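Local atomic coordinates of giardin subunit alpha-1 (Giardia intestinalis, PDB entry 4EVF), a protein that binds phospholipids such as phosphatidylserine in a calcium-dependent manner as an annexin, and takes part in parasite attachment and in remodelling of the cytoskeleton. Residues L174-F177 with F178-P182; A190-F193 with K194-G198; G198-I201 with E202-I205. All coordinates share one frame; numbering follows the deposited sequence.

Contact 1: L174-F177 with F178-P182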
ATOM      1  N   LEU A 174     -10.331  21.335  -0.846  1.00 18.89           N
ATOM      2  CA  LEU A 174      -9.389  20.326  -1.311  1.00 15.10           C
ATOM      3  C   LEU A 174      -9.357  19.107  -0.390  1.00 17.47           C
ATOM      4  O   LEU A 174      -9.376  17.963  -0.857  1.00 18.21           O
ATOM      5  CB  LEU A 174      -8.007  20.941  -1.426  1.00 22.13           C
ATOM      6  CG  LEU A 174      -7.542  21.488  -2.777  1.00 20.84           C
ATOM      7  CD1 LEU A 174      -8.651  21.863  -3.730  1.00 22.94           C
ATOM      8  CD2 LEU A 174      -6.534  22.641  -2.565  1.00 25.18           C
ATOM      9  N   ILE A 175      -9.309  19.358   0.915  1.00 18.31           N
ATOM     10  CA  ILE A 175      -9.221  18.289   1.901  1.00 19.41           C
ATOM     11  C   ILE A 175     -10.497  17.451   1.869  1.00 22.06           C
ATOM     12  O   ILE A 175     -10.458  16.222   1.887  1.00 19.51           O
ATOM     13  CB  ILE A 175      -8.970  18.862   3.309  1.00 19.95           C
ATOM     14  CG1 ILE A 175      -7.576  19.500   3.380  1.00 19.14           C
ATOM     15  CG2 ILE A 175      -9.096  17.789   4.364  1.00 23.59           C
ATOM     16  CD1 ILE A 175      -7.396  20.452   4.552  1.00 24.54           C
ATOM     17  N   ASP A 176     -11.631  18.131   1.814  1.00 21.18           N
ATOM     18  CA  ASP A 176     -12.917  17.456   1.759  1.00 24.07           C
ATOM     19  C   ASP A 176     -13.076  16.712   0.435  1.00 21.23           C
ATOM     20  O   ASP A 176     -13.562  15.595   0.411  1.00 18.24           O
ATOM     21  CB  ASP A 176     -14.050  18.467   1.936  1.00 23.46           C
ATOM     22  CG  ASP A 176     -15.408  17.830   1.810  1.00 26.14           C
ATOM     23  OD1 ASP A 176     -15.879  17.266   2.819  1.00 30.05           O
ATOM     24  OD2 ASP A 176     -15.992  17.881   0.704  1.00 30.75           O
ATOM     25  N   PHE A 177     -12.658  17.327  -0.668  1.00 18.43           N
ATOM     26  CA  PHE A 177     -12.789  16.672  -1.964  1.00 20.47           C
ATOM     27  C   PHE A 177     -11.982  15.377  -2.055  1.00 20.86           C
ATOM     28  O   PHE A 177     -12.522  14.315  -2.344  1.00 16.26           O
ATOM     29  CB  PHE A 177     -12.386  17.600  -3.114  1.00 19.61           C
ATOM     30  CG  PHE A 177     -12.402  16.924  -4.453  1.00 19.70           C
ATOM     31  CD1 PHE A 177     -11.263  16.295  -4.940  1.00 18.69           C
ATOM     32  CD2 PHE A 177     -13.568  16.878  -5.207  1.00 17.57           C
ATOM     33  CE1 PHE A 177     -11.285  15.656  -6.166  1.00 21.44           C
ATOM     34  CE2 PHE A 177     -13.585  16.260  -6.428  1.00 17.74           C
ATOM     35  CZ  PHE A 177     -12.455  15.638  -6.912  1.00 17.79           C
ATOM     36  N   PHE A 178     -10.677  15.466  -1.822  1.00 20.39           N
ATOM     37  CA  PHE A 178      -9.841  14.277  -1.896  1.00 19.95           C
ATOM     38  C   PHE A 178     -10.196  13.251  -0.810  1.00 17.17           C
ATOM     39  O   PHE A 178     -10.069  12.047  -1.026  1.00 16.07           O
ATOM     40  CB  PHE A 178      -8.353  14.658  -1.887  1.00 16.50           C
ATOM     41  CG  PHE A 178      -7.891  15.236  -3.190  1.00 16.02           C
ATOM     42  CD1 PHE A 178      -7.506  14.401  -4.224  1.00 18.76           C
ATOM     43  CD2 PHE A 178      -7.880  16.606  -3.397  1.00 15.75           C
ATOM     44  CE1 PHE A 178      -7.101  14.920  -5.442  1.00 20.09           C
ATOM     45  CE2 PHE A 178      -7.491  17.131  -4.605  1.00 17.89           C
ATOM     46  CZ  PHE A 178      -7.090  16.289  -5.631  1.00 20.81           C
ATOM     47  N   GLY A 179     -10.676  13.726   0.336  1.00 18.65           N
ATOM     48  CA  GLY A 179     -11.054  12.831   1.416  1.00 17.05           C
ATOM     49  C   GLY A 179     -12.396  12.119   1.289  1.00 21.23           C
ATOM     50  O   GLY A 179     -12.633  11.128   1.994  1.00 21.40           O
ATOM     51  N   THR A 180     -13.275  12.593   0.399  1.00 20.72           N
ATOM     52  CA  THR A 180     -14.630  12.022   0.306  1.00 22.46           C
ATOM     53  C   THR A 180     -15.118  11.652  -1.101  1.00 24.12           C
ATOM     54  O   THR A 180     -16.182  11.034  -1.255  1.00 21.74           O
ATOM     55  CB  THR A 180     -15.702  12.959   0.948  1.00 24.43           C
ATOM     56  OG1 THR A 180     -15.784  14.185   0.215  1.00 19.04           O
ATOM     57  CG2 THR A 180     -15.380  13.263   2.414  1.00 25.34           C
ATOM     58  N   VAL A 181     -14.382  12.044  -2.132  1.00 17.53           N
ATOM     59  CA  VAL A 181     -14.808  11.723  -3.487  1.00 21.20           C
ATOM     60  C   VAL A 181     -14.659  10.223  -3.732  1.00 20.73           C
ATOM     61  O   VAL A 181     -13.652   9.628  -3.356  1.00 21.55           O
ATOM     62  CB  VAL A 181     -14.030  12.520  -4.563  1.00 19.71           C
ATOM     63  CG1 VAL A 181     -12.594  12.032  -4.658  1.00 16.61           C
ATOM     64  CG2 VAL A 181     -14.714  12.389  -5.911  1.00 20.11           C
ATOM     65  N   PRO A 182     -15.677   9.601  -4.346  1.00 20.74           N
ATOM     66  CA  PRO A 182     -15.557   8.180  -4.677  1.00 23.10           C
ATOM     67  C   PRO A 182     -14.570   8.006  -5.817  1.00 20.31           C
ATOM     68  O   PRO A 182     -14.501   8.867  -6.684  1.00 19.49           O
ATOM     69  CB  PRO A 182     -16.980   7.795  -5.116  1.00 24.52           C
ATOM     70  CG  PRO A 182     -17.878   8.845  -4.488  1.00 25.20           C
ATOM     71  CD  PRO A 182     -17.049  10.107  -4.543  1.00 21.89           C
TER
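Phe177 and Phe178, neighbours in sequence, meet through different first torsions: CG of Phe177 stands anti to its backbone N (chi1 175°), whereas CG of Phe178 lies beside its own N and anti to the carbonyl carbon (chi1 -74°). Both sit in the last turns of helix 171-180, within the third annexin repeat predicted for this all-helical fold. The two rings make an edge-to-face (T-shaped) pair, with centroids 5.1 Å apart and planes 82° from each other; the edge of Phe177 is directed at the face of Phe178, and CD1 of Phe177 comes within 3.7 Å of CD2 of Phe178. Val181 covers one face of Phe177 in a CH-pi contact, its CB 4.2 Å from the ring centroid and almost along the normal. The Phe177 ring is thus used twice, by its edge toward Phe178 and by a face toward Val181.

Backbone bonds continue to Val181. Phe178 N donates to Leu174 O in a nearly straight bond, and Val181 N still reaches Phe177 O at 2.9 Å, while the bond of Thr180 N to that same oxygen is weak. Around this turn, Phe177 packs on Leu162 of helix 155-167 and on Tyr186 and Ile189 of helix 183-196, and Phe178 on Leu139 of helix 135-145. Arg148 NH1 donates to the carbonyl oxygens of Phe178 and Val181, tying this turn to the preceding chain. On the partly exposed side the Thr180 hydroxyl turns back on the helix, and OG1 donates to Asp176 O at 2.6 Å.

Contact 2: A190-F193 with K194-G198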
ATOM      1  N   ALA A 190     -10.735  13.801 -13.145  1.00 23.04           N
ATOM      2  CA  ALA A 190      -9.329  14.079 -13.451  1.00 25.48           C
ATOM      3  C   ALA A 190      -9.141  14.255 -14.945  1.00 27.36           C
ATOM      4  O   ALA A 190      -8.339  15.075 -15.386  1.00 23.11           O
ATOM      5  CB  ALA A 190      -8.429  12.969 -12.935  1.00 20.96           C
ATOM      6  N   GLU A 191      -9.882  13.473 -15.728  1.00 25.90           N
ATOM      7  CA  GLU A 191      -9.805  13.581 -17.172  1.00 25.75           C
ATOM      8  C   GLU A 191     -10.394  14.897 -17.665  1.00 28.18           C
ATOM      9  O   GLU A 191      -9.836  15.551 -18.555  1.00 25.99           O
ATOM     10  CB  GLU A 191     -10.518  12.402 -17.833  1.00 30.00           C
ATOM     11  CG  GLU A 191      -9.686  11.732 -18.907  1.00 38.54           C
ATOM     12  CD  GLU A 191      -9.714  10.224 -18.791  1.00 47.79           C
ATOM     13  OE1 GLU A 191     -10.828   9.646 -18.809  1.00 47.97           O
ATOM     14  OE2 GLU A 191      -8.623   9.620 -18.668  1.00 46.77           O
ATOM     15  N   ALA A 192     -11.531  15.284 -17.095  1.00 26.37           N
ATOM     16  CA  ALA A 192     -12.162  16.533 -17.484  1.00 26.33           C
ATOM     17  C   ALA A 192     -11.261  17.697 -17.084  1.00 27.99           C
ATOM     18  O   ALA A 192     -11.083  18.650 -17.848  1.00 26.32           O
ATOM     19  CB  ALA A 192     -13.539  16.661 -16.848  1.00 25.17           C
ATOM     20  N   PHE A 193     -10.676  17.597 -15.892  1.00 25.72           N
ATOM     21  CA  PHE A 193      -9.754  18.614 -15.383  1.00 24.75           C
ATOM     22  C   PHE A 193      -8.625  18.875 -16.374  1.00 24.41           C
ATOM     23  O   PHE A 193      -8.453  19.984 -16.877  1.00 25.18           O
ATOM     24  CB  PHE A 193      -9.155  18.138 -14.064  1.00 23.24           C
ATOM     25  CG  PHE A 193      -8.527  19.230 -13.253  1.00 22.63           C
ATOM     26  CD1 PHE A 193      -7.214  19.614 -13.480  1.00 23.76           C
ATOM     27  CD2 PHE A 193      -9.245  19.859 -12.245  1.00 23.16           C
ATOM     28  CE1 PHE A 193      -6.635  20.612 -12.722  1.00 24.18           C
ATOM     29  CE2 PHE A 193      -8.672  20.855 -11.484  1.00 25.02           C
ATOM     30  CZ  PHE A 193      -7.370  21.234 -11.724  1.00 26.25           C
ATOM     31  N   LYS A 194      -7.853  17.826 -16.628  1.00 25.36           N
ATOM     32  CA  LYS A 194      -6.803  17.821 -17.637  1.00 26.97           C
ATOM     33  C   LYS A 194      -7.261  18.414 -18.969  1.00 31.13           C
ATOM     34  O   LYS A 194      -6.599  19.294 -19.526  1.00 30.48           O
ATOM     35  CB  LYS A 194      -6.278  16.388 -17.817  1.00 30.71           C
ATOM     36  CG  LYS A 194      -5.593  16.081 -19.152  1.00 40.18           C
ATOM     37  CD  LYS A 194      -6.588  15.640 -20.246  1.00 36.71           C
ATOM     38  CE  LYS A 194      -7.276  14.315 -19.915  1.00 37.77           C
ATOM     39  NZ  LYS A 194      -8.442  14.027 -20.818  1.00 30.63           N
ATOM     40  N   ALA A 195      -8.397  17.943 -19.480  1.00 31.01           N
ATOM     41  CA  ALA A 195      -8.859  18.391 -20.794  1.00 31.66           C
ATOM     42  C   ALA A 195      -9.199  19.878 -20.849  1.00 29.48           C
ATOM     43  O   ALA A 195      -8.957  20.532 -21.861  1.00 31.46           O
ATOM     44  CB  ALA A 195     -10.046  17.548 -21.274  1.00 33.28           C
ATOM     45  N   GLN A 196      -9.748  20.426 -19.771  1.00 27.08           N
ATOM     46  CA  GLN A 196     -10.253  21.796 -19.850  1.00 27.82           C
ATOM     47  C   GLN A 196      -9.339  22.868 -19.257  1.00 27.41           C
ATOM     48  O   GLN A 196      -9.420  24.027 -19.646  1.00 28.05           O
ATOM     49  CB  GLN A 196     -11.667  21.905 -19.277  1.00 30.19           C
ATOM     50  CG  GLN A 196     -11.805  21.520 -17.813  1.00 32.00           C
ATOM     51  CD  GLN A 196     -13.243  21.185 -17.433  1.00 31.60           C
ATOM     52  OE1 GLN A 196     -13.804  21.760 -16.491  1.00 33.21           O
ATOM     53  NE2 GLN A 196     -13.844  20.244 -18.158  1.00 34.95           N
ATOM     54  N   ASN A 197      -8.468  22.482 -18.333  1.00 25.12           N
ATOM     55  CA  ASN A 197      -7.646  23.460 -17.629  1.00 24.35           C
ATOM     56  C   ASN A 197      -6.204  23.418 -18.093  1.00 23.80           C
ATOM     57  O   ASN A 197      -5.775  22.439 -18.695  1.00 25.08           O
ATOM     58  CB  ASN A 197      -7.710  23.213 -16.128  1.00 23.72           C
ATOM     59  CG  ASN A 197      -9.130  23.232 -15.605  1.00 26.36           C
ATOM     60  OD1 ASN A 197      -9.554  22.324 -14.883  1.00 26.27           O
ATOM     61  ND2 ASN A 197      -9.877  24.261 -15.975  1.00 21.66           N
ATOM     62  N   GLY A 198      -5.457  24.471 -17.793  1.00 24.24           N
ATOM     63  CA  GLY A 198      -4.061  24.527 -18.189  1.00 24.75           C
ATOM     64  C   GLY A 198      -3.269  23.372 -17.603  1.00 25.70           C
ATOM     65  O   GLY A 198      -2.461  22.749 -18.291  1.00 23.97           O
TER
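Ala190 O accepts from Lys194 N at 3.1 Å in a nearly straight bond (168°), which continues the regular alpha-helical pattern into the last turn of helix 183-196. At Glu191 the carbonyl oxygen takes the N-H of Ala195 and also a weak bond from Lys194 NZ, 3.1 Å from Glu191 O. The lysine chain bends at chi2 and chi3 to bring its ammonium back over this turn, alongside the glutamate chain; the carboxylate is not in contact, with Glu191 OE2 4.9 Å from Lys194 NZ. Ala192 O is bonded by Gln196 N at 2.9 Å. Phe193 closes the series: its O accepts from Asn197 N at 2.9 Å, and weakly from Gln196 N, where the chain is leaving helical geometry.

Asn197 OD1 lies over the centre of the Phe193 ring, 3.5 Å above its plane, with the amide and ring planes 74° apart. The amide therefore presents an oxygen to the face instead of stacking flat on it.

Within the predicted third annexin repeat, Phe193 rests on Leu162 and Asp163 of helix 155-167 and on Ile201 of helix 201-208, while Ala190 also packs against Ile201.

Contact 3: G198-I201 with E202-I205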
ATOM      1  N   GLY A 198      -5.457  24.471 -17.793  1.00 24.24           N
ATOM      2  CA  GLY A 198      -4.061  24.527 -18.189  1.00 24.75           C
ATOM      3  C   GLY A 198      -3.269  23.372 -17.603  1.00 25.70           C
ATOM      4  O   GLY A 198      -2.461  22.749 -18.291  1.00 23.97           O
ATOM      5  N   LYS A 199      -3.516  23.083 -16.327  1.00 26.14           N
ATOM      6  CA  LYS A 199      -2.806  22.033 -15.613  1.00 24.34           C
ATOM      7  C   LYS A 199      -3.666  20.804 -15.427  1.00 24.60           C
ATOM      8  O   LYS A 199      -4.887  20.878 -15.496  1.00 27.03           O
ATOM      9  CB  LYS A 199      -2.362  22.531 -14.233  1.00 23.78           C
ATOM     10  CG  LYS A 199      -1.310  23.613 -14.301  1.00 27.11           C
ATOM     11  CD  LYS A 199      -1.016  24.230 -12.950  1.00 25.38           C
ATOM     12  CE  LYS A 199       0.050  25.309 -13.098  1.00 31.00           C
ATOM     13  NZ  LYS A 199       0.195  26.136 -11.862  1.00 35.89           N
ATOM     14  N   SER A 200      -3.013  19.675 -15.184  1.00 24.48           N
ATOM     15  CA  SER A 200      -3.700  18.489 -14.694  1.00 26.08           C
ATOM     16  C   SER A 200      -3.799  18.595 -13.168  1.00 26.31           C
ATOM     17  O   SER A 200      -3.152  19.464 -12.545  1.00 22.06           O
ATOM     18  CB  SER A 200      -2.901  17.243 -15.052  1.00 26.91           C
ATOM     19  OG  SER A 200      -1.672  17.250 -14.346  1.00 22.16           O
ATOM     20  N   ILE A 201      -4.573  17.701 -12.559  1.00 24.72           N
ATOM     21  CA  ILE A 201      -4.697  17.698 -11.103  1.00 24.67           C
ATOM     22  C   ILE A 201      -3.319  17.569 -10.433  1.00 24.97           C
ATOM     23  O   ILE A 201      -3.025  18.286  -9.469  1.00 22.88           O
ATOM     24  CB  ILE A 201      -5.688  16.608 -10.577  1.00 21.07           C
ATOM     25  CG1 ILE A 201      -7.067  16.752 -11.244  1.00 24.46           C
ATOM     26  CG2 ILE A 201      -5.852  16.721  -9.089  1.00 22.00           C
ATOM     27  CD1 ILE A 201      -8.180  15.887 -10.608  1.00 18.88           C
ATOM     28  N   GLU A 202      -2.469  16.682 -10.955  1.00 27.27           N
ATOM     29  CA  GLU A 202      -1.130  16.475 -10.385  1.00 23.38           C
ATOM     30  C   GLU A 202      -0.296  17.762 -10.378  1.00 23.78           C
ATOM     31  O   GLU A 202       0.434  18.034  -9.422  1.00 21.39           O
ATOM     32  CB  GLU A 202      -0.350  15.401 -11.146  1.00 23.20           C
ATOM     33  CG  GLU A 202      -1.132  14.168 -11.545  1.00 30.97           C
ATOM     34  CD  GLU A 202      -1.739  14.278 -12.934  1.00 30.71           C
ATOM     35  OE1 GLU A 202      -0.984  14.199 -13.932  1.00 41.55           O
ATOM     36  OE2 GLU A 202      -2.972  14.434 -13.031  1.00 30.07           O
ATOM     37  N   GLN A 203      -0.379  18.528 -11.462  1.00 20.72           N
ATOM     38  CA  GLN A 203       0.373  19.777 -11.571  1.00 26.34           C
ATOM     39  C   GLN A 203      -0.193  20.825 -10.619  1.00 23.84           C
ATOM     40  O   GLN A 203       0.553  21.586  -9.978  1.00 21.95           O
ATOM     41  CB  GLN A 203       0.364  20.273 -13.021  1.00 26.81           C
ATOM     42  CG  GLN A 203       1.001  19.265 -13.968  1.00 28.38           C
ATOM     43  CD  GLN A 203       0.910  19.655 -15.430  1.00 28.91           C
ATOM     44  OE1 GLN A 203       1.879  19.522 -16.173  1.00 36.09           O
ATOM     45  NE2 GLN A 203      -0.253  20.121 -15.852  1.00 25.61           N
ATOM     46  N   ALA A 204      -1.520  20.834 -10.508  1.00 24.36           N
ATOM     47  CA  ALA A 204      -2.207  21.710  -9.571  1.00 22.33           C
ATOM     48  C   ALA A 204      -1.747  21.450  -8.140  1.00 21.89           C
ATOM     49  O   ALA A 204      -1.468  22.389  -7.402  1.00 21.84           O
ATOM     50  CB  ALA A 204      -3.730  21.566  -9.705  1.00 20.28           C
ATOM     51  N   ILE A 205      -1.650  20.175  -7.765  1.00 21.46           N
ATOM     52  CA  ILE A 205      -1.171  19.789  -6.445  1.00 21.74           C
ATOM     53  C   ILE A 205       0.231  20.354  -6.190  1.00 19.31           C
ATOM     54  O   ILE A 205       0.523  20.883  -5.114  1.00 20.80           O
ATOM     55  CB  ILE A 205      -1.153  18.245  -6.275  1.00 19.91           C
ATOM     56  CG1 ILE A 205      -2.574  17.680  -6.314  1.00 20.07           C
ATOM     57  CG2 ILE A 205      -0.492  17.844  -4.966  1.00 20.27           C
ATOM     58  CD1 ILE A 205      -2.629  16.190  -6.081  1.00 17.16           C
TER
HETATM   59  O   HOH W   1       0.470  15.896 -15.055  1.00 35.55           O
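Ser200 and Glu202 turn their polar ends toward one another at the start of helix 201-208. With chi1 at 66°, Ser200 OG lies between its own backbone N and carbonyl carbon, a rotamer that directs it into the first turn as the N-cap. There it accepts from Gln203 N in a weak bond, long at 3.4 Å although fairly straight (160°). The carboxylate of Glu202 comes close to the same oxygen because its chain bends at chi2 (92°), folding CD back to 3.3 Å from Ser200 OG. A water joins the two groups, 2.6 Å from Ser200 OG and donating to Glu202 OE1 at 2.5 Å.

Lys199 and Gln203 cross at a slant, meeting through their aliphatic parts, with Lys199 CB 3.7 Å from Gln203 CB. Beyond this crossing the lysine chain is extended and runs along the new helix to hydrogen-bond through NZ with Thr207 OG1; the same hydroxyl also bonds Gln203 O. Ile201 and Ile205, one turn apart, meet loosely, their CG2 and CG1 respectively 4.4 Å from each other. Ile201 reaches Tyr186, Ala190 and Phe193 of helix 183-196, whereas Ile205 packs on Phe166 of helix 155-167 and on Tyr214 and Phe217 of helix 211-225.

In the backbone, Ala204 N donates to Ser200 O at 2.9 Å and Ile205 N to Ile201 O, so the alpha-helical pattern is established from the cap onward in this predicted third annexin repeat. The chemistry suggests a favourable helix start: a serine oxygen meets an N-H of the first turn, and the negative carboxylate of Glu202 lies close to that N-terminal end, where it would be expected to interact favourably with the helix dipole.

The three contacts follow one another along the predicted third annexin repeat, on the same side of the chain's centre. Contacts 2 and 3 are closest, centres about 8 Å apart, and share Gly198, at which the chain passes from one into the other. Phe193 and Ala190 join them: CE1 of Phe193 lies 3.3 Å from Lys199 O, and Ala190 CA is 3.6 Å from Ile201 CD1. Contact 1 reaches contact 3 through Phe178 CZ, 3.7 Å from Ile201 CG2, despite a separation of about 16 Å between centres. Contacts 1 and 2 do not touch, their nearest atoms being about 7 Å apart. Ile201 is therefore packed against both other contacts.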